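Local coordinates for aggregation suppressing protein (Salmonella enterica subsp. enterica serovar Typhimurium, PDB 4ZJ9), which probably acts as a small heat-shock chaperone that suppresses aggregation of other proteins under stress, at residues G65-L71 and K104-Q108; G78-G84 and F107-L113. One frame throughout, in Å; residues are numbered along the deposited sequence.

Interaction 1: residues G65-L71 and K104-Q108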
loop_
_atom_site.group_PDB
_atom_site.type_symbol
_atom_site.label_atom_id
_atom_site.label_comp_id
_atom_site.label_asym_id
_atom_site.label_seq_id
_atom_site.Cartn_x
_atom_site.Cartn_y
_atom_site.Cartn_z
ATOM N N GLY A 65 -2.143 -0.196 4.433
ATOM C CA GLY A 65 -3.060 -0.315 5.558
ATOM C C GLY A 65 -2.644 -1.163 6.744
ATOM O O GLY A 65 -3.360 -1.257 7.767
ATOM N N TRP A 66 -1.527 -1.850 6.610
ATOM C CA TRP A 66 -1.008 -2.678 7.730
ATOM C C TRP A 66 -0.294 -1.807 8.748
ATOM O O TRP A 66 0.440 -0.875 8.343
ATOM C CB TRP A 66 -0.069 -3.773 7.200
ATOM C CG TRP A 66 -0.787 -4.856 6.506
ATOM C CD1 TRP A 66 -1.216 -4.870 5.231
ATOM C CD2 TRP A 66 -1.166 -6.097 7.085
ATOM N NE1 TRP A 66 -1.835 -6.035 4.956
ATOM C CE2 TRP A 66 -1.808 -6.829 6.087
ATOM C CE3 TRP A 66 -1.043 -6.632 8.361
ATOM C CZ2 TRP A 66 -2.329 -8.074 6.303
ATOM C CZ3 TRP A 66 -1.567 -7.894 8.590
ATOM C CH2 TRP A 66 -2.196 -8.613 7.551
ATOM N N LYS A 67 -0.534 -2.091 10.041
ATOM C CA LYS A 67 0.128 -1.416 11.162
ATOM C C LYS A 67 1.345 -2.228 11.665
ATOM O O LYS A 67 1.454 -3.433 11.438
ATOM C CB LYS A 67 -0.839 -1.163 12.319
ATOM C CG LYS A 67 -1.959 -0.148 12.043
ATOM C CD LYS A 67 -2.939 -0.094 13.207
ATOM N N GLU A 68 2.261 -1.541 12.344
ATOM C CA GLU A 68 3.510 -2.178 12.758
ATOM C C GLU A 68 3.180 -3.304 13.702
ATOM O O GLU A 68 3.737 -4.386 13.613
ATOM C CB GLU A 68 4.555 -1.203 13.342
ATOM C CG GLU A 68 4.288 -0.649 14.740
ATOM C CD GLU A 68 5.264 0.496 15.168
ATOM O OE1 GLU A 68 6.331 0.698 14.543
ATOM O OE2 GLU A 68 4.955 1.229 16.139
ATOM N N GLU A 69 2.204 -3.108 14.548
ATOM C CA GLU A 69 1.827 -4.209 15.480
ATOM C C GLU A 69 1.231 -5.475 14.816
ATOM O O GLU A 69 1.142 -6.511 15.448
ATOM C CB GLU A 69 0.866 -3.718 16.589
ATOM C CG GLU A 69 -0.445 -3.147 16.088
ATOM C CD GLU A 69 -0.359 -1.657 15.811
ATOM O OE1 GLU A 69 0.773 -1.104 15.613
ATOM O OE2 GLU A 69 -1.444 -1.042 15.785
ATOM N N GLU A 70 0.787 -5.381 13.560
ATOM C CA GLU A 70 0.203 -6.550 12.857
ATOM C C GLU A 70 1.250 -7.351 12.078
ATOM O O GLU A 70 0.921 -8.446 11.496
ATOM C CB GLU A 70 -0.816 -6.052 11.833
ATOM C CG GLU A 70 -1.941 -5.194 12.407
ATOM C CD GLU A 70 -2.931 -4.757 11.323
ATOM O OE1 GLU A 70 -2.556 -3.852 10.533
ATOM O OE2 GLU A 70 -4.070 -5.299 11.224
ATOM N N LEU A 71 2.498 -6.855 12.088
ATOM C CA LEU A 71 3.557 -7.407 11.262
ATOM C C LEU A 71 4.672 -7.965 12.094
ATOM O O LEU A 71 5.078 -7.340 13.069
ATOM C CB LEU A 71 4.090 -6.354 10.260
ATOM C CG LEU A 71 3.100 -5.840 9.215
ATOM C CD1 LEU A 71 3.630 -4.608 8.463
ATOM C CD2 LEU A 71 2.722 -6.953 8.248
ATOM N N LYS A 104 -7.905 -7.156 2.936
ATOM C CA LYS A 104 -6.767 -7.286 3.833
ATOM C C LYS A 104 -6.907 -8.684 4.510
ATOM O O LYS A 104 -7.906 -8.992 5.166
ATOM C CB LYS A 104 -6.755 -6.116 4.828
ATOM C CG LYS A 104 -5.459 -5.940 5.634
ATOM C CD LYS A 104 -5.581 -4.808 6.666
ATOM C CE LYS A 104 -4.797 -5.071 7.945
ATOM N NZ LYS A 104 -4.660 -3.784 8.702
ATOM N N ALA A 105 -5.933 -9.534 4.243
ATOM C CA ALA A 105 -5.934 -10.909 4.671
ATOM C C ALA A 105 -4.575 -11.252 5.243
ATOM O O ALA A 105 -3.555 -10.795 4.727
ATOM C CB ALA A 105 -6.245 -11.806 3.479
ATOM N N ASP A 106 -4.581 -12.049 6.305
ATOM C CA ASP A 106 -3.361 -12.503 6.957
ATOM C C ASP A 106 -2.501 -13.252 5.948
ATOM O O ASP A 106 -3.014 -13.884 5.008
ATOM C CB ASP A 106 -3.718 -13.414 8.146
ATOM C CG ASP A 106 -4.468 -12.682 9.248
ATOM O OD1 ASP A 106 -4.635 -11.456 9.096
ATOM O OD2 ASP A 106 -4.841 -13.304 10.274
ATOM N N PHE A 107 -1.184 -13.182 6.120
ATOM C CA PHE A 107 -0.278 -13.824 5.182
ATOM C C PHE A 107 0.991 -14.282 5.875
ATOM O O PHE A 107 1.250 -13.916 7.018
ATOM C CB PHE A 107 0.099 -12.854 4.073
ATOM C CG PHE A 107 0.865 -11.654 4.558
ATOM C CD1 PHE A 107 0.206 -10.490 4.942
ATOM C CD2 PHE A 107 2.250 -11.676 4.592
ATOM C CE1 PHE A 107 0.930 -9.380 5.355
ATOM C CE2 PHE A 107 2.970 -10.569 4.989
ATOM C CZ PHE A 107 2.302 -9.437 5.420
ATOM N N GLN A 108 1.758 -15.099 5.181
ATOM C CA GLN A 108 3.056 -15.482 5.617
ATOM C C GLN A 108 3.912 -15.740 4.397
ATOM O O GLN A 108 3.596 -16.586 3.534
ATOM C CB GLN A 108 3.032 -16.698 6.534
ATOM C CG GLN A 108 4.319 -16.772 7.344
ATOM C CD GLN A 108 4.818 -18.173 7.544
ATOM O OE1 GLN A 108 5.198 -18.844 6.577
ATOM N NE2 GLN A 108 4.821 -18.628 8.795
#

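Interaction 2: residues G78-G84 and F107-L113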
loop_
_atom_site.group_PDB
_atom_site.type_symbol
_atom_site.label_atom_id
_atom_site.label_comp_id
_atom_site.label_asym_id
_atom_site.label_seq_id
_atom_site.Cartn_x
_atom_site.Cartn_y
_atom_site.Cartn_z
ATOM N N GLY A 78 17.169 -20.771 9.704
ATOM C CA GLY A 78 17.699 -20.297 8.429
ATOM C C GLY A 78 16.695 -19.674 7.459
ATOM O O GLY A 78 17.085 -19.250 6.381
ATOM N N ASN A 79 15.407 -19.668 7.806
ATOM C CA ASN A 79 14.410 -18.948 6.992
ATOM C C ASN A 79 13.913 -17.647 7.678
ATOM O O ASN A 79 13.768 -17.572 8.882
ATOM C CB ASN A 79 13.263 -19.891 6.538
ATOM C CG ASN A 79 13.797 -21.199 5.902
ATOM O OD1 ASN A 79 14.552 -21.183 4.924
ATOM N ND2 ASN A 79 13.413 -22.327 6.475
ATOM N N LEU A 80 13.691 -16.637 6.841
ATOM C CA LEU A 80 13.101 -15.341 7.203
ATOM C C LEU A 80 11.631 -15.477 6.964
ATOM O O LEU A 80 11.220 -15.777 5.825
ATOM C CB LEU A 80 13.629 -14.245 6.281
ATOM C CG LEU A 80 12.923 -12.892 6.420
ATOM C CD1 LEU A 80 13.058 -12.359 7.844
ATOM C CD2 LEU A 80 13.521 -11.928 5.430
ATOM N N ASN A 81 10.852 -15.225 8.019
ATOM C CA ASN A 81 9.419 -15.364 7.986
ATOM C C ASN A 81 8.830 -14.006 8.274
ATOM O O ASN A 81 9.219 -13.343 9.252
ATOM C CB ASN A 81 8.928 -16.387 8.998
ATOM C CG ASN A 81 9.385 -17.797 8.655
ATOM O OD1 ASN A 81 9.334 -18.237 7.465
ATOM N ND2 ASN A 81 9.848 -18.517 9.677
ATOM N N ILE A 82 7.971 -13.572 7.380
ATOM C CA ILE A 82 7.259 -12.321 7.526
ATOM C C ILE A 82 5.786 -12.666 7.658
ATOM O O ILE A 82 5.188 -13.196 6.733
ATOM C CB ILE A 82 7.406 -11.426 6.280
ATOM C CG1 ILE A 82 8.846 -11.305 5.767
ATOM C CG2 ILE A 82 6.702 -10.055 6.519
ATOM C CD1 ILE A 82 9.800 -10.614 6.679
ATOM N N THR A 83 5.187 -12.323 8.789
ATOM C CA THR A 83 3.808 -12.707 9.080
ATOM C C THR A 83 2.960 -11.498 9.339
ATOM O O THR A 83 3.293 -10.662 10.155
ATOM C CB THR A 83 3.741 -13.563 10.354
ATOM O OG1 THR A 83 4.671 -14.638 10.228
ATOM C CG2 THR A 83 2.340 -14.108 10.562
ATOM N N GLY A 84 1.838 -11.426 8.672
ATOM C CA GLY A 84 0.867 -10.403 8.916
ATOM C C GLY A 84 -0.343 -11.062 9.500
ATOM O O GLY A 84 -0.944 -11.976 8.884
ATOM N N PHE A 107 -1.184 -13.182 6.120
ATOM C CA PHE A 107 -0.278 -13.824 5.182
ATOM C C PHE A 107 0.991 -14.282 5.875
ATOM O O PHE A 107 1.250 -13.916 7.018
ATOM C CB PHE A 107 0.099 -12.854 4.073
ATOM C CG PHE A 107 0.865 -11.654 4.558
ATOM C CD1 PHE A 107 0.206 -10.490 4.942
ATOM C CD2 PHE A 107 2.250 -11.676 4.592
ATOM C CE1 PHE A 107 0.930 -9.380 5.355
ATOM C CE2 PHE A 107 2.970 -10.569 4.989
ATOM C CZ PHE A 107 2.302 -9.437 5.420
ATOM N N GLN A 108 1.758 -15.099 5.181
ATOM C CA GLN A 108 3.056 -15.482 5.617
ATOM C C GLN A 108 3.912 -15.740 4.397
ATOM O O GLN A 108 3.596 -16.586 3.534
ATOM C CB GLN A 108 3.032 -16.698 6.534
ATOM C CG GLN A 108 4.319 -16.772 7.344
ATOM C CD GLN A 108 4.818 -18.173 7.544
ATOM O OE1 GLN A 108 5.198 -18.844 6.577
ATOM N NE2 GLN A 108 4.821 -18.628 8.795
ATOM N N LEU A 109 4.984 -14.955 4.329
ATOM C CA LEU A 109 5.985 -15.076 3.324
ATOM C C LEU A 109 7.204 -15.699 3.994
ATOM O O LEU A 109 7.440 -15.450 5.134
ATOM C CB LEU A 109 6.288 -13.711 2.724
ATOM C CG LEU A 109 5.105 -13.039 2.042
ATOM C CD1 LEU A 109 5.601 -11.736 1.493
ATOM C CD2 LEU A 109 4.557 -13.878 0.884
ATOM N N SER A 110 7.932 -16.546 3.272
ATOM C CA SER A 110 9.123 -17.267 3.796
ATOM C C SER A 110 10.234 -17.182 2.805
ATOM O O SER A 110 10.020 -17.376 1.589
ATOM C CB SER A 110 8.764 -18.714 4.065
ATOM O OG SER A 110 8.104 -18.799 5.323
ATOM N N PHE A 111 11.402 -16.782 3.258
ATOM C CA PHE A 111 12.580 -16.693 2.352
ATOM C C PHE A 111 13.763 -17.327 2.995
ATOM O O PHE A 111 14.147 -16.952 4.105
ATOM C CB PHE A 111 12.898 -15.229 1.960
ATOM C CG PHE A 111 11.715 -14.481 1.400
ATOM C CD1 PHE A 111 10.786 -13.891 2.259
ATOM C CD2 PHE A 111 11.508 -14.414 0.019
ATOM C CE1 PHE A 111 9.680 -13.230 1.757
ATOM C CE2 PHE A 111 10.405 -13.749 -0.492
ATOM C CZ PHE A 111 9.476 -13.165 0.378
ATOM N N SER A 112 14.346 -18.318 2.323
ATOM C CA SER A 112 15.564 -18.974 2.843
ATOM C C SER A 112 16.693 -17.939 2.795
ATOM O O SER A 112 16.827 -17.190 1.825
ATOM C CB SER A 112 15.935 -20.238 2.028
ATOM O OG SER A 112 16.190 -21.311 2.927
ATOM N N LEU A 113 17.424 -17.821 3.886
ATOM C CA LEU A 113 18.568 -16.952 3.937
ATOM C C LEU A 113 19.848 -17.762 3.607
ATOM O O LEU A 113 20.109 -18.815 4.167
ATOM C CB LEU A 113 18.708 -16.341 5.295
ATOM C CG LEU A 113 17.537 -15.455 5.766
ATOM C CD1 LEU A 113 17.799 -14.990 7.189
ATOM C CD2 LEU A 113 17.292 -14.277 4.842
#

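Interaction 1: residues G65-L71 and K104-Q108
Two donors grip Glu-70 OE1. Lys-104 NZ reaches the syn lone pair of Glu-70 OE1 at 2.8 Å in a salt bridge. The backbone Lys-67 N takes the anti lone pair of Glu-70 OE1 at 2.7 Å with an N-H...O angle of 171°; together they fix the carboxylate, whose OE2 is bonded to Thr-87 OG1. Lys-104 NZ also donates to Gly-65 O at 3.0 Å, from above the carbonyl plane. With CG opposite its backbone N (chi1 -167°) and a bend at chi3, the Lys-104 chain runs across the Trp-66 indole. Lys-104 CE lies 3.9 Å from the centroid of the Trp-66 six-membered ring, a CH-pi contact, and NZ makes a cation-pi contact over the five-membered ring. Phe-107 takes the opposite face edge-on: Phe-107 CE1 comes within 3.6 Å of Trp-66 CZ2, and the planes meet at 82°. Ala-105 O lies in the indole plane, 3.4 Å from Trp-66 CZ2, and Leu-71 CD2 touches Phe-107 CZ at 3.8 Å. The contact joins the loop that links the two sheets of the alpha-crystallin domain, between strands 56-62 and 71-76, to the approach into strand 107-112; backbone bonds from Gly-65 also reach the second subunit.

Interaction 2: residues G78-G84 and F107-L113
Asn-79 reaches across to Ser-112, its partner in a non-hydrogen-bonded pair. Asn-79 CB lies 3.9 Å from Phe-111 O; CG, opposite the carbonyl carbon (chi1 -50°), carries the amide toward the neighbouring strand; and at the tip Asn-79 OD1 accepts from Ser-112 OG at 2.6 Å, with the donor almost in line with the carbonyl bond. Two residues on, Asn-81 OD1 likewise accepts from Ser-110 OG at 2.5 Å, here with the hydroxyl tilted out of the amide plane. These polar pairs share one face of the sheet with Thr-83 and Gln-108, where Thr-83 OG1 touches Gln-108 CG as the two side chains pass at a slant. The backbones form a regular antiparallel ladder, the strand directions 163° apart, in which Leu-80/Phe-111, Ile-82/Leu-109 and Gly-84/Phe-107 are the hydrogen-bonded pairs and Leu-113 N adds a bond to Gly-78 O. Successive residues along each strand point to opposite faces, which sends Leu-80, Ile-82, Leu-109 and Phe-111 to the other face, the inner one of the immunoglobulin-like beta-sandwich of the alpha-crystallin domain, where Leu-80 and Ile-82 pack on strand 128-134 and Leu-109 and Phe-111 on strand 56-62. On this face Leu-80 CB touches Leu-113 CD2 at 3.9 Å. At the far end, Phe-107 folds its ring back over Gly-84, chi1 of 64° setting CG between its own backbone N and carbonyl carbon; Gly-84 CA lies 4.0 Å from the Phe-107 ring centroid in a CH-pi contact, and Ile-82 CG2 flanks Phe-107 CE2 at 4.1 Å.

How the interactions relate
From the N terminus the chain leaves strand 56-62 and enters 65-71, the first half of interaction 1, then runs through strand 71-76 to 78-84, the first half of interaction 2. Both contacts close only after the long excursion that carries strand 97-100: interaction 1 at 104-108 after 32 intervening residues, interaction 2 at 107-113 after 22. Their order along the chain therefore interleaves, and they share Phe-107 and Gln-108. They also meet directly, with Trp-66 CZ3 3.5 Å from Gly-84 CA. Interaction 2 pairs neighbouring strands of the three-stranded sheet, whereas interaction 1 fastens the intersheet connection beside the entry to strand 107-112.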